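Chromosomal replication initiator protein DnaA (Aquifex aeolicus, PDB 1L8Q) probably initiates and regulates chromosomal replication as an ATP-dependent AAA+ protein that binds the replication origin. Local coordinates at residues Tyr43-Val46 with Gly47-Lys50; Gly58-Ala61 with Lys62-Tyr66; Gly147-Asp150 with Arg151-Ser154; Asn197-Asn200 with Val201-Glu205; Glu316-Ala319 with Phe320-Cys324. One frame throughout, in Å; residues are numbered along the deposited sequence.

Contact 1: residues Tyr43-Val46 with Gly47-Lys50; sequences YGSV and GTGK. With ADP (adenosine-5'-diphosphate), chain C.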
loop_
_atom_site.group_PDB
_atom_site.type_symbol
_atom_site.label_atom_id
_atom_site.label_comp_id
_atom_site.label_asym_id
_atom_site.label_seq_id
_atom_site.Cartn_x
_atom_site.Cartn_y
_atom_site.Cartn_z
ATOM N N TYR A 43 -2.143 -12.192 -1.410
ATOM C CA TYR A 43 -2.371 -10.874 -1.991
ATOM C C TYR A 43 -3.229 -9.950 -1.113
ATOM O O TYR A 43 -4.115 -10.388 -0.369
ATOM C CB TYR A 43 -2.955 -10.976 -3.391
ATOM C CG TYR A 43 -4.347 -11.510 -3.425
ATOM C CD1 TYR A 43 -5.440 -10.657 -3.569
ATOM C CD2 TYR A 43 -4.580 -12.858 -3.309
ATOM C CE1 TYR A 43 -6.717 -11.142 -3.599
ATOM C CE2 TYR A 43 -5.846 -13.364 -3.349
ATOM C CZ TYR A 43 -6.921 -12.500 -3.498
ATOM O OH TYR A 43 -8.198 -13.013 -3.545
ATOM N N GLY A 44 -2.937 -8.663 -1.213
ATOM C CA GLY A 44 -3.625 -7.659 -0.445
ATOM C C GLY A 44 -3.011 -6.304 -0.691
ATOM O O GLY A 44 -1.920 -6.179 -1.267
ATOM N N SER A 45 -3.690 -5.276 -0.232
ATOM C CA SER A 45 -3.228 -3.926 -0.471
ATOM C C SER A 45 -2.026 -3.590 0.410
ATOM O O SER A 45 -1.684 -4.341 1.329
ATOM C CB SER A 45 -4.357 -2.960 -0.182
ATOM O OG SER A 45 -4.589 -2.933 1.207
ATOM N N VAL A 46 -1.411 -2.449 0.150
ATOM C CA VAL A 46 -0.234 -2.028 0.896
ATOM C C VAL A 46 -0.402 -2.007 2.419
ATOM O O VAL A 46 -1.414 -1.559 2.939
ATOM C CB VAL A 46 0.270 -0.620 0.419
ATOM C CG1 VAL A 46 1.353 -0.122 1.316
ATOM C CG2 VAL A 46 0.822 -0.711 -1.007
ATOM N N GLY A 47 0.623 -2.473 3.123
ATOM C CA GLY A 47 0.660 -2.404 4.572
ATOM C C GLY A 47 -0.329 -3.353 5.168
ATOM O O GLY A 47 -1.018 -3.044 6.120
ATOM N N THR A 48 -0.374 -4.547 4.628
ATOM C CA THR A 48 -1.411 -5.457 4.983
ATOM C C THR A 48 -0.887 -6.740 5.599
ATOM O O THR A 48 -1.662 -7.579 6.061
ATOM C CB THR A 48 -2.235 -5.719 3.743
ATOM O OG1 THR A 48 -3.493 -5.031 3.862
ATOM C CG2 THR A 48 -2.603 -7.162 3.646
ATOM N N GLY A 49 0.435 -6.887 5.616
ATOM C CA GLY A 49 1.062 -8.043 6.233
ATOM C C GLY A 49 1.817 -8.981 5.300
ATOM O O GLY A 49 2.460 -9.928 5.760
ATOM N N LYS A 50 1.751 -8.725 3.997
ATOM C CA LYS A 50 2.397 -9.604 3.022
ATOM C C LYS A 50 3.896 -9.817 3.297
ATOM O O LYS A 50 4.351 -10.945 3.455
ATOM C CB LYS A 50 2.155 -9.098 1.585
ATOM C CG LYS A 50 0.678 -8.916 1.249
ATOM C CD LYS A 50 0.462 -8.416 -0.184
ATOM C CE LYS A 50 1.314 -7.194 -0.484
ATOM N NZ LYS A 50 0.839 -5.946 0.195
HETATM P PB ADP C . 2.845 -5.140 3.030
HETATM O O1B ADP C . 4.075 -6.014 2.743
HETATM O O2B ADP C . 1.530 -5.826 2.799
HETATM O O3B ADP C . 2.941 -3.764 2.449
HETATM P PA ADP C . 4.140 -5.283 5.442
HETATM O O1A ADP C . 4.291 -6.784 5.609
HETATM O O2A ADP C . 5.334 -4.637 4.761
HETATM O O3A ADP C . 2.839 -4.926 4.596
HETATM O "O5'" ADP C . 3.835 -4.615 6.855
HETATM C "C5'" ADP C . 3.738 -3.208 6.983
HETATM C "C4'" ADP C . 4.043 -2.906 8.428
HETATM O "O4'" ADP C . 2.911 -3.239 9.257
HETATM C "C3'" ADP C . 5.179 -3.789 8.896
HETATM O "O3'" ADP C . 5.881 -3.020 9.861
HETATM C "C2'" ADP C . 4.463 -4.944 9.559
HETATM O "O2'" ADP C . 5.203 -5.655 10.538
HETATM C "C1'" ADP C . 3.253 -4.289 10.165
HETATM N N9 ADP C . 2.190 -5.302 10.208
HETATM C C8 ADP C . 1.430 -5.714 9.166
HETATM N N7 ADP C . 0.548 -6.674 9.578
HETATM C C5 ADP C . 0.760 -6.888 10.881
HETATM C C6 ADP C . 0.188 -7.759 11.918
HETATM N N6 ADP C . -0.808 -8.615 11.640
HETATM N N1 ADP C . 0.688 -7.675 13.156
HETATM C C2 ADP C . 1.683 -6.819 13.468
HETATM N N3 ADP C . 2.244 -5.995 12.564
HETATM C C4 ADP C . 1.837 -5.989 11.291
#
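The P-loop between strand 40-43 and helix 50-63 brings Lys50 back against Gly44 while the turn between them wraps the beta-phosphate of ADP. Lys50 NZ donates to Gly44 O at 3.1 Å, coming from above the carbonyl plane, and to ADP O2B at 2.7 Å. Bends at chi3 (-51°) and chi4 (-73°) curl the ammonium toward the phosphate; before them, the chain passes Gly44, with Lys50 CD 3.4 Å from Gly44 O. Strand, glycine-rich loop and helix follow one another as in the Walker A motif of P-loop ATPases, here in the AAA+ region, with backbone amides turned to the nucleotide. Gly47 N bonds to ADP O3B at 2.7 Å. Thr48 N reaches ADP O2B at 2.9 Å in a nearly straight bond (165°), and Lys50 N meets the same oxygen at 3.1 Å; with NZ, three donors hold it, and Gly49 N adds a weak fourth. Gly49 N also bonds to the bridging ADP O3A at 3.3 Å. Farther along, Thr51 N and His52 ND1 bind ADP as well.

Contact 2: residues Gly58-Ala61 with Lys62-Tyr66; sequences GNEA and KKRGY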
loop_
_atom_site.group_PDB
_atom_site.type_symbol
_atom_site.label_atom_id
_atom_site.label_comp_id
_atom_site.label_asym_id
_atom_site.label_seq_id
_atom_site.Cartn_x
_atom_site.Cartn_y
_atom_site.Cartn_z
ATOM N N GLY A 58 10.054 -17.360 6.408
ATOM C CA GLY A 58 11.443 -17.596 6.103
ATOM C C GLY A 58 12.266 -17.726 7.365
ATOM O O GLY A 58 13.071 -18.642 7.501
ATOM N N ASN A 59 12.068 -16.815 8.304
ATOM C CA ASN A 59 12.825 -16.889 9.542
ATOM C C ASN A 59 12.594 -18.202 10.275
ATOM O O ASN A 59 13.534 -18.772 10.834
ATOM C CB ASN A 59 12.536 -15.696 10.453
ATOM C CG ASN A 59 13.124 -14.421 9.926
ATOM O OD1 ASN A 59 14.149 -14.437 9.253
ATOM N ND2 ASN A 59 12.471 -13.311 10.201
ATOM N N GLU A 60 11.353 -18.680 10.261
ATOM C CA GLU A 60 11.015 -19.951 10.879
ATOM C C GLU A 60 11.737 -21.094 10.195
ATOM O O GLU A 60 12.398 -21.906 10.850
ATOM C CB GLU A 60 9.516 -20.210 10.798
ATOM C CG GLU A 60 8.788 -20.100 12.112
ATOM C CD GLU A 60 9.202 -21.168 13.095
ATOM O OE1 GLU A 60 8.940 -22.356 12.824
ATOM O OE2 GLU A 60 9.788 -20.820 14.144
ATOM N N ALA A 61 11.598 -21.171 8.875
ATOM C CA ALA A 61 12.208 -22.256 8.132
ATOM C C ALA A 61 13.723 -22.269 8.349
ATOM O O ALA A 61 14.350 -23.333 8.376
ATOM C CB ALA A 61 11.869 -22.151 6.657
ATOM N N LYS A 62 14.309 -21.093 8.530
ATOM C CA LYS A 62 15.751 -21.018 8.709
ATOM C C LYS A 62 16.135 -21.464 10.106
ATOM O O LYS A 62 17.116 -22.179 10.303
ATOM C CB LYS A 62 16.264 -19.603 8.450
ATOM C CG LYS A 62 17.766 -19.528 8.380
ATOM C CD LYS A 62 18.233 -18.184 7.872
ATOM C CE LYS A 62 18.180 -17.146 8.972
ATOM N NZ LYS A 62 19.054 -15.986 8.655
ATOM N N LYS A 63 15.346 -21.032 11.075
ATOM C CA LYS A 63 15.569 -21.392 12.459
ATOM C C LYS A 63 15.412 -22.900 12.628
ATOM O O LYS A 63 15.891 -23.480 13.595
ATOM C CB LYS A 63 14.596 -20.620 13.358
ATOM C CG LYS A 63 14.364 -21.211 14.742
ATOM C CD LYS A 63 13.538 -20.255 15.609
ATOM C CE LYS A 63 12.691 -19.334 14.741
ATOM N NZ LYS A 63 11.702 -18.532 15.526
ATOM N N ARG A 64 14.752 -23.533 11.664
ATOM C CA ARG A 64 14.547 -24.972 11.703
ATOM C C ARG A 64 15.632 -25.698 10.929
ATOM O O ARG A 64 15.739 -26.922 11.012
ATOM C CB ARG A 64 13.166 -25.339 11.165
ATOM C CG ARG A 64 12.085 -25.319 12.220
ATOM C CD ARG A 64 10.792 -24.663 11.774
ATOM N NE ARG A 64 9.864 -25.606 11.164
ATOM C CZ ARG A 64 8.616 -25.777 11.566
ATOM N NH1 ARG A 64 8.140 -25.070 12.588
ATOM N NH2 ARG A 64 7.843 -26.658 10.953
ATOM N N GLY A 65 16.428 -24.939 10.172
ATOM C CA GLY A 65 17.542 -25.499 9.424
ATOM C C GLY A 65 17.414 -25.509 7.906
ATOM O O GLY A 65 18.327 -25.983 7.219
ATOM N N TYR A 66 16.304 -24.988 7.374
ATOM C CA TYR A 66 16.076 -24.991 5.928
ATOM C C TYR A 66 16.848 -23.894 5.190
ATOM O O TYR A 66 17.128 -22.839 5.737
ATOM C CB TYR A 66 14.581 -24.863 5.620
ATOM C CG TYR A 66 13.751 -26.038 6.064
ATOM C CD1 TYR A 66 13.731 -27.210 5.327
ATOM C CD2 TYR A 66 12.979 -25.975 7.217
ATOM C CE1 TYR A 66 12.972 -28.290 5.726
ATOM C CE2 TYR A 66 12.217 -27.047 7.625
ATOM C CZ TYR A 66 12.216 -28.207 6.877
ATOM O OH TYR A 66 11.460 -29.298 7.272
#
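Ala61 lies at the edge of the Tyr66 ring: its carbonyl carbon sits in the ring plane, and Ala61 O is 3.2 Å from Tyr66 CD2. With Tyr66 CG anti to its own carbonyl carbon (chi1 -66°), the ring is swung back beside the helix end. Ala61 CB and Tyr66 CB pack 4.0 Å apart. The second flat pair is the Glu60 carboxylate and the Arg64 guanidinium, whose planes stand almost perpendicular (88°). Glu60 OE1 takes a bond from Arg64 NH1 at 2.8 Å, tilted out of the guanidinium plane, while Glu60 OE2 forms a weaker salt bridge with Lys63 NZ at 3.3 Å. The backbone closes helix 50-63 in a Schellman motif: Tyr66 N bonds to Ala61 O at 2.7 Å and Gly65 N to Lys62 O at 2.8 Å, with Gly65 at positive phi (111°). Arg64 NH2 has a further partner in Glu31, Lys62 NZ pairs with Asp2, and Asn59 ND2 donates to Tyr8 O. One carboxylate thus bridges two cations near the C-terminal end of a helix, where the dipole would be expected to suit lysine and arginine.

Contact 3: residues Gly147-Asp150 with Arg151-Ser154; sequences GVSD and RLVS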
loop_
_atom_site.group_PDB
_atom_site.type_symbol
_atom_site.label_atom_id
_atom_site.label_comp_id
_atom_site.label_asym_id
_atom_site.label_seq_id
_atom_site.Cartn_x
_atom_site.Cartn_y
_atom_site.Cartn_z
ATOM N N GLY A 147 0.509 -8.516 -17.978
ATOM C CA GLY A 147 1.919 -8.571 -18.280
ATOM C C GLY A 147 2.667 -9.765 -17.735
ATOM O O GLY A 147 3.861 -9.898 -17.985
ATOM N N VAL A 148 2.008 -10.620 -16.962
ATOM C CA VAL A 148 2.664 -11.851 -16.511
ATOM C C VAL A 148 2.121 -12.979 -17.351
ATOM O O VAL A 148 0.931 -13.039 -17.599
ATOM C CB VAL A 148 2.419 -12.136 -15.028
ATOM C CG1 VAL A 148 2.853 -13.552 -14.662
ATOM C CG2 VAL A 148 3.135 -11.125 -14.177
ATOM N N SER A 149 2.992 -13.864 -17.816
ATOM C CA SER A 149 2.545 -14.923 -18.718
ATOM C C SER A 149 1.364 -15.696 -18.157
ATOM O O SER A 149 1.168 -15.773 -16.944
ATOM C CB SER A 149 3.664 -15.893 -19.005
ATOM O OG SER A 149 3.758 -16.810 -17.937
ATOM N N ASP A 150 0.597 -16.292 -19.061
ATOM C CA ASP A 150 -0.546 -17.110 -18.716
ATOM C C ASP A 150 -0.114 -18.368 -17.998
ATOM O O ASP A 150 -0.769 -18.823 -17.072
ATOM C CB ASP A 150 -1.304 -17.491 -19.982
ATOM C CG ASP A 150 -2.271 -16.406 -20.435
ATOM O OD1 ASP A 150 -2.697 -15.599 -19.584
ATOM O OD2 ASP A 150 -2.661 -16.283 -21.624
ATOM N N ARG A 151 1.005 -18.927 -18.408
ATOM C CA ARG A 151 1.424 -20.169 -17.824
ATOM C C ARG A 151 1.816 -19.974 -16.378
ATOM O O ARG A 151 1.549 -20.836 -15.545
ATOM C CB ARG A 151 2.551 -20.811 -18.637
ATOM C CG ARG A 151 3.942 -20.199 -18.428
ATOM C CD ARG A 151 5.055 -21.036 -19.068
ATOM N NE ARG A 151 6.301 -20.313 -19.286
ATOM C CZ ARG A 151 7.243 -20.736 -20.112
ATOM N NH1 ARG A 151 7.054 -21.860 -20.790
ATOM N NH2 ARG A 151 8.366 -20.043 -20.278
ATOM N N LEU A 152 2.434 -18.840 -16.068
ATOM C CA LEU A 152 2.792 -18.559 -14.685
ATOM C C LEU A 152 1.536 -18.372 -13.872
ATOM O O LEU A 152 1.451 -18.816 -12.712
ATOM C CB LEU A 152 3.678 -17.317 -14.567
ATOM C CG LEU A 152 5.195 -17.517 -14.684
ATOM C CD1 LEU A 152 5.870 -16.191 -14.893
ATOM C CD2 LEU A 152 5.752 -18.208 -13.461
ATOM N N VAL A 153 0.547 -17.727 -14.476
ATOM C CA VAL A 153 -0.713 -17.525 -13.789
ATOM C C VAL A 153 -1.452 -18.840 -13.517
ATOM O O VAL A 153 -2.002 -19.015 -12.426
ATOM C CB VAL A 153 -1.631 -16.491 -14.509
ATOM C CG1 VAL A 153 -3.049 -16.520 -13.950
ATOM C CG2 VAL A 153 -1.041 -15.104 -14.377
ATOM N N SER A 154 -1.455 -19.772 -14.470
ATOM C CA SER A 154 -2.137 -21.046 -14.212
ATOM C C SER A 154 -1.434 -21.718 -13.066
ATOM O O SER A 154 -2.062 -22.126 -12.085
ATOM C CB SER A 154 -2.134 -21.974 -15.419
ATOM O OG SER A 154 -1.474 -21.373 -16.501
#
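Asp150 O accepts twice from Ser154, from OG at 2.7 Å and from the backbone N at 2.9 Å, so one carbonyl holds both the main chain and the hydroxyl a turn later. Beside it, Ser149 OG takes the amide of Leu152 at 3.1 Å in a fairly straight bond (160°). The hydroxyl is put there by chi1 of 81°, which places OG between the backbone N and the carbonyl carbon. Ser149 O receives Val153 N at 3.2 Å, adding a regular helical bond. Around this polar start lies an apolar patch: Val148 CG1 touches Leu152 CB at 3.9 Å, the two side chains crossing near a right angle, and reaches Val153 CG2 at 4.2 Å. Helix 114-129 borders the turn, Gln117 bonding to both Ser149 N and Gly147 O, and Phe121 making a cation-pi contact with Arg151. The bond from Leu152 N to a serine hydroxyl three residues earlier identifies Ser149 as the N-cap of helix 150-157, which follows the loop after strand 133-138 in the AAA+ region.

Contact 4: residues Asn197-Asn200 with Val201-Glu205; sequences NTKN and VREIE. With ADP (adenosine-5'-diphosphate), chain C.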
loop_
_atom_site.group_PDB
_atom_site.type_symbol
_atom_site.label_atom_id
_atom_site.label_comp_id
_atom_site.label_asym_id
_atom_site.label_seq_id
_atom_site.Cartn_x
_atom_site.Cartn_y
_atom_site.Cartn_z
ATOM N N ASN A 197 -7.815 7.754 11.799
ATOM C CA ASN A 197 -6.961 8.383 10.791
ATOM C C ASN A 197 -5.804 7.580 10.210
ATOM O O ASN A 197 -4.861 8.167 9.692
ATOM C CB ASN A 197 -6.453 9.720 11.296
ATOM C CG ASN A 197 -7.585 10.688 11.598
ATOM O OD1 ASN A 197 -7.909 11.549 10.787
ATOM N ND2 ASN A 197 -8.193 10.545 12.768
ATOM N N THR A 198 -5.880 6.254 10.264
ATOM C CA THR A 198 -4.824 5.435 9.706
ATOM C C THR A 198 -5.319 4.072 9.249
ATOM O O THR A 198 -6.338 3.572 9.733
ATOM C CB THR A 198 -3.665 5.268 10.715
ATOM O OG1 THR A 198 -4.071 4.422 11.795
ATOM C CG2 THR A 198 -3.342 6.574 11.394
ATOM N N LYS A 199 -4.577 3.468 8.318
ATOM C CA LYS A 199 -4.910 2.159 7.778
ATOM C C LYS A 199 -3.660 1.276 7.787
ATOM O O LYS A 199 -3.746 0.055 7.816
ATOM C CB LYS A 199 -5.424 2.313 6.356
ATOM C CG LYS A 199 -4.465 3.053 5.432
ATOM C CD LYS A 199 -4.715 2.714 3.950
ATOM C CE LYS A 199 -3.882 3.612 3.025
ATOM N NZ LYS A 199 -3.644 2.994 1.683
ATOM N N ASN A 200 -2.505 1.933 7.773
ATOM C CA ASN A 200 -1.190 1.312 7.693
ATOM C C ASN A 200 -0.506 1.445 9.035
ATOM O O ASN A 200 -0.958 2.178 9.875
ATOM C CB ASN A 200 -0.331 2.127 6.717
ATOM C CG ASN A 200 -0.226 1.504 5.388
ATOM O OD1 ASN A 200 -0.104 0.285 5.277
ATOM N ND2 ASN A 200 -0.250 2.331 4.329
ATOM N N VAL A 201 0.631 0.779 9.194
ATOM C CA VAL A 201 1.510 1.031 10.301
ATOM C C VAL A 201 2.348 2.266 9.939
ATOM O O VAL A 201 2.786 3.018 10.818
ATOM C CB VAL A 201 2.446 -0.164 10.559
ATOM C CG1 VAL A 201 3.828 0.307 10.986
ATOM C CG2 VAL A 201 1.863 -1.061 11.611
ATOM N N ARG A 202 2.566 2.470 8.642
ATOM C CA ARG A 202 3.303 3.631 8.161
ATOM C C ARG A 202 2.600 4.927 8.583
ATOM O O ARG A 202 3.237 5.876 9.009
ATOM C CB ARG A 202 3.448 3.587 6.636
ATOM C CG ARG A 202 4.531 4.491 6.088
ATOM C CD ARG A 202 4.446 4.754 4.573
ATOM N NE ARG A 202 4.913 3.629 3.743
ATOM C CZ ARG A 202 6.128 3.074 3.825
ATOM N NH1 ARG A 202 7.020 3.522 4.710
ATOM N NH2 ARG A 202 6.449 2.068 3.019
ATOM N N GLU A 203 1.282 4.951 8.461
ATOM C CA GLU A 203 0.506 6.131 8.812
ATOM C C GLU A 203 0.444 6.279 10.330
ATOM O O GLU A 203 0.430 7.388 10.867
ATOM C CB GLU A 203 -0.903 6.057 8.191
ATOM C CG GLU A 203 -0.881 6.049 6.667
ATOM C CD GLU A 203 -2.249 5.818 6.053
ATOM O OE1 GLU A 203 -3.223 5.678 6.830
ATOM O OE2 GLU A 203 -2.351 5.770 4.792
ATOM N N ILE A 204 0.424 5.152 11.020
ATOM C CA ILE A 204 0.409 5.154 12.466
ATOM C C ILE A 204 1.716 5.744 12.991
ATOM O O ILE A 204 1.714 6.575 13.879
ATOM C CB ILE A 204 0.208 3.726 12.991
ATOM C CG1 ILE A 204 -1.211 3.251 12.689
ATOM C CG2 ILE A 204 0.466 3.664 14.471
ATOM C CD1 ILE A 204 -1.451 1.803 13.044
ATOM N N GLU A 205 2.838 5.308 12.435
ATOM C CA GLU A 205 4.125 5.850 12.842
ATOM C C GLU A 205 4.251 7.327 12.435
ATOM O O GLU A 205 4.805 8.142 13.177
ATOM C CB GLU A 205 5.277 4.995 12.302
ATOM C CG GLU A 205 5.506 3.765 13.160
ATOM C CD GLU A 205 6.618 2.873 12.674
ATOM O OE1 GLU A 205 7.318 3.243 11.709
ATOM O OE2 GLU A 205 6.781 1.780 13.264
HETATM P PB ADP C . 2.845 -5.140 3.030
HETATM O O1B ADP C . 4.075 -6.014 2.743
HETATM O O2B ADP C . 1.530 -5.826 2.799
HETATM O O3B ADP C . 2.941 -3.764 2.449
HETATM P PA ADP C . 4.140 -5.283 5.442
HETATM O O1A ADP C . 4.291 -6.784 5.609
HETATM O O2A ADP C . 5.334 -4.637 4.761
HETATM O O3A ADP C . 2.839 -4.926 4.596
HETATM O "O5'" ADP C . 3.835 -4.615 6.855
HETATM C "C5'" ADP C . 3.738 -3.208 6.983
HETATM C "C4'" ADP C . 4.043 -2.906 8.428
HETATM O "O4'" ADP C . 2.911 -3.239 9.257
HETATM C "C3'" ADP C . 5.179 -3.789 8.896
HETATM O "O3'" ADP C . 5.881 -3.020 9.861
HETATM C "C2'" ADP C . 4.463 -4.944 9.559
HETATM O "O2'" ADP C . 5.203 -5.655 10.538
HETATM C "C1'" ADP C . 3.253 -4.289 10.165
HETATM N N9 ADP C . 2.190 -5.302 10.208
HETATM C C8 ADP C . 1.430 -5.714 9.166
HETATM N N7 ADP C . 0.548 -6.674 9.578
HETATM C C5 ADP C . 0.760 -6.888 10.881
HETATM C C6 ADP C . 0.188 -7.759 11.918
HETATM N N6 ADP C . -0.808 -8.615 11.640
HETATM N N1 ADP C . 0.688 -7.675 13.156
HETATM C C2 ADP C . 1.683 -6.819 13.468
HETATM N N3 ADP C . 2.244 -5.995 12.564
HETATM C C4 ADP C . 1.837 -5.989 11.291
#
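Glu203 holds CG anti to its carbonyl carbon (chi1 -63°) and extends beyond it (chi2 173°), which carries the carboxylate back along the first turn of helix 201-214 to Lys199. This turn follows the loop after helix 188-197 in the AAA+ region, and Arg202 on it binds ATP, consistent with the sensor 2 arginine of AAA+ proteins. Glu203 OE1 accepts from Lys199 N at 3.0 Å, met from above the carboxylate plane (42° out of it). The Lys199 side chain passes obliquely across the same carboxylate, with Lys199 CG 3.2 Å from Glu203 OE1, while Lys199 NZ stays 4.4 Å from Glu203 OE2, too far for a salt bridge. An alanine in place of Glu203 would remove this acceptor and is likely to leave the Lys199 amide without its mate and the loop freer to move. On the other flank Thr198 CB packs at 3.7 Å on Ile204 CG1, the side chains nearly perpendicular, while Thr198 OG1 bonds to Leu194 O. Ile204 N makes a weak 3.5 Å bond to Asn200 O. Ile204 also touches Ile175 of helix 168-181. At the nucleotide, Val201 CB and CG2 each lie 3.4 Å from ADP O4' on the ribose.

Contact 5: residues Glu316-Ala319 with Phe320-Cys324; sequences EKQA and FDKIC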
loop_
_atom_site.group_PDB
_atom_site.type_symbol
_atom_site.label_atom_id
_atom_site.label_comp_id
_atom_site.label_asym_id
_atom_site.label_seq_id
_atom_site.Cartn_x
_atom_site.Cartn_y
_atom_site.Cartn_z
ATOM N N GLU A 316 -4.631 29.688 -7.917
ATOM C CA GLU A 316 -3.648 29.082 -7.033
ATOM C C GLU A 316 -2.867 30.152 -6.301
ATOM O O GLU A 316 -2.695 30.087 -5.089
ATOM C CB GLU A 316 -2.685 28.203 -7.832
ATOM C CG GLU A 316 -3.300 26.925 -8.369
ATOM C CD GLU A 316 -2.349 26.169 -9.272
ATOM O OE1 GLU A 316 -1.329 26.759 -9.683
ATOM O OE2 GLU A 316 -2.615 24.986 -9.564
ATOM N N LYS A 317 -2.404 31.148 -7.045
ATOM C CA LYS A 317 -1.587 32.212 -6.473
ATOM C C LYS A 317 -2.372 33.074 -5.487
ATOM O O LYS A 317 -1.891 33.404 -4.407
ATOM C CB LYS A 317 -0.963 33.061 -7.586
ATOM C CG LYS A 317 0.072 32.296 -8.426
ATOM C CD LYS A 317 0.336 32.967 -9.771
ATOM C CE LYS A 317 1.373 32.185 -10.590
ATOM N NZ LYS A 317 1.097 30.708 -10.590
ATOM N N GLN A 318 -3.592 33.428 -5.854
ATOM C CA GLN A 318 -4.424 34.208 -4.958
ATOM C C GLN A 318 -4.708 33.427 -3.672
ATOM O O GLN A 318 -4.463 33.923 -2.569
ATOM C CB GLN A 318 -5.715 34.625 -5.653
ATOM C CG GLN A 318 -5.494 35.603 -6.795
ATOM C CD GLN A 318 -4.791 36.890 -6.353
ATOM O OE1 GLN A 318 -5.262 37.586 -5.449
ATOM N NE2 GLN A 318 -3.680 37.214 -7.007
ATOM N N ALA A 319 -5.206 32.201 -3.819
ATOM C CA ALA A 319 -5.437 31.331 -2.672
ATOM C C ALA A 319 -4.219 31.305 -1.745
ATOM O O ALA A 319 -4.358 31.419 -0.531
ATOM C CB ALA A 319 -5.777 29.929 -3.128
ATOM N N PHE A 320 -3.027 31.165 -2.314
ATOM C CA PHE A 320 -1.815 31.139 -1.500
ATOM C C PHE A 320 -1.642 32.413 -0.663
ATOM O O PHE A 320 -1.508 32.356 0.560
ATOM C CB PHE A 320 -0.587 30.920 -2.372
ATOM C CG PHE A 320 0.703 31.008 -1.627
ATOM C CD1 PHE A 320 1.208 29.912 -0.970
ATOM C CD2 PHE A 320 1.416 32.186 -1.592
ATOM C CE1 PHE A 320 2.404 29.983 -0.306
ATOM C CE2 PHE A 320 2.603 32.266 -0.922
ATOM C CZ PHE A 320 3.101 31.161 -0.279
ATOM N N ASP A 321 -1.647 33.555 -1.333
ATOM C CA ASP A 321 -1.475 34.840 -0.670
ATOM C C ASP A 321 -2.559 35.124 0.372
ATOM O O ASP A 321 -2.312 35.817 1.361
ATOM C CB ASP A 321 -1.478 35.974 -1.703
ATOM C CG ASP A 321 -0.220 36.005 -2.552
ATOM O OD1 ASP A 321 0.743 35.268 -2.246
ATOM O OD2 ASP A 321 -0.105 36.750 -3.547
ATOM N N LYS A 322 -3.759 34.598 0.144
ATOM C CA LYS A 322 -4.882 34.887 1.031
ATOM C C LYS A 322 -5.063 33.870 2.147
ATOM O O LYS A 322 -5.577 34.202 3.209
ATOM C CB LYS A 322 -6.186 34.997 0.235
ATOM C CG LYS A 322 -6.115 35.933 -0.973
ATOM C CD LYS A 322 -6.456 37.361 -0.596
ATOM C CE LYS A 322 -6.546 38.250 -1.833
ATOM N NZ LYS A 322 -5.207 38.518 -2.416
ATOM N N ILE A 323 -4.640 32.636 1.913
ATOM C CA ILE A 323 -4.895 31.579 2.874
ATOM C C ILE A 323 -3.660 30.918 3.478
ATOM O O ILE A 323 -3.757 30.273 4.505
ATOM C CB ILE A 323 -5.823 30.531 2.246
ATOM C CG1 ILE A 323 -7.185 31.174 1.936
ATOM C CG2 ILE A 323 -5.984 29.323 3.170
ATOM C CD1 ILE A 323 -7.958 30.502 0.803
ATOM N N CYS A 324 -2.495 31.098 2.868
ATOM C CA CYS A 324 -1.290 30.423 3.370
ATOM C C CYS A 324 -0.256 31.335 4.021
ATOM O O CYS A 324 0.680 30.849 4.674
ATOM C CB CYS A 324 -0.648 29.612 2.263
ATOM S SG CYS A 324 -1.854 28.581 1.430
#
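Glu316 O accepts Phe320 N at 3.0 Å in a regular helical bond, while the Glu316 side chain leans onto Leu267 and Val271 of helix 258-272. Lys317 O next takes Asp321 N at 3.1 Å in an almost linear bond (175°). Gln318 O accepts Lys322 N at 2.9 Å, and the same two residues meet again through their ends: Lys322 NZ donates to Gln318 OE1 at 3.2 Å, tilted 30° from the amide's carbonyl plane. The two side chains run alongside each other in a common direction, the Gln318 chain folding at chi2 (-58°) to bring its amide alongside the lysine. The four residues and their partners form the last turns of helix 308-323, at the C-terminal end of domain IV, which probably binds double-stranded DNA, and away from the nucleotide site. A leucine in place of Gln318 would probably leave the Lys322 ammonium without this acceptor and free to swing. Ala319 O comes last, accepting Ile323 N at 2.7 Å and, weakly, Lys322 N, with Ile323 CB at 3.3 Å from the same oxygen. Ile323 turns its side chain onto Lys229, Gln232 and Ile233 of helix 216-241.

Overall arrangement
From the N terminus the five contacts come in series, none nesting or crossing, each formed by adjoining segments. Contact 1 shapes the loop between strand 40-43 and helix 50-63, and contact 2 ends that same helix, their centres about 23 Å apart. Contact 3 starts helix 150-157 after the loop from strand 133-138, about 21 Å from contact 1 between centres. Contact 4 rounds the turn from helix 188-197 into helix 201-214; it touches contact 1 through Asn200 and Gly47, and both reach ADP, joining the P-loop to the helical part of the AAA+ region. Contact 5 ends helix 308-323 in domain IV, about 58 Å from contact 2 between centres.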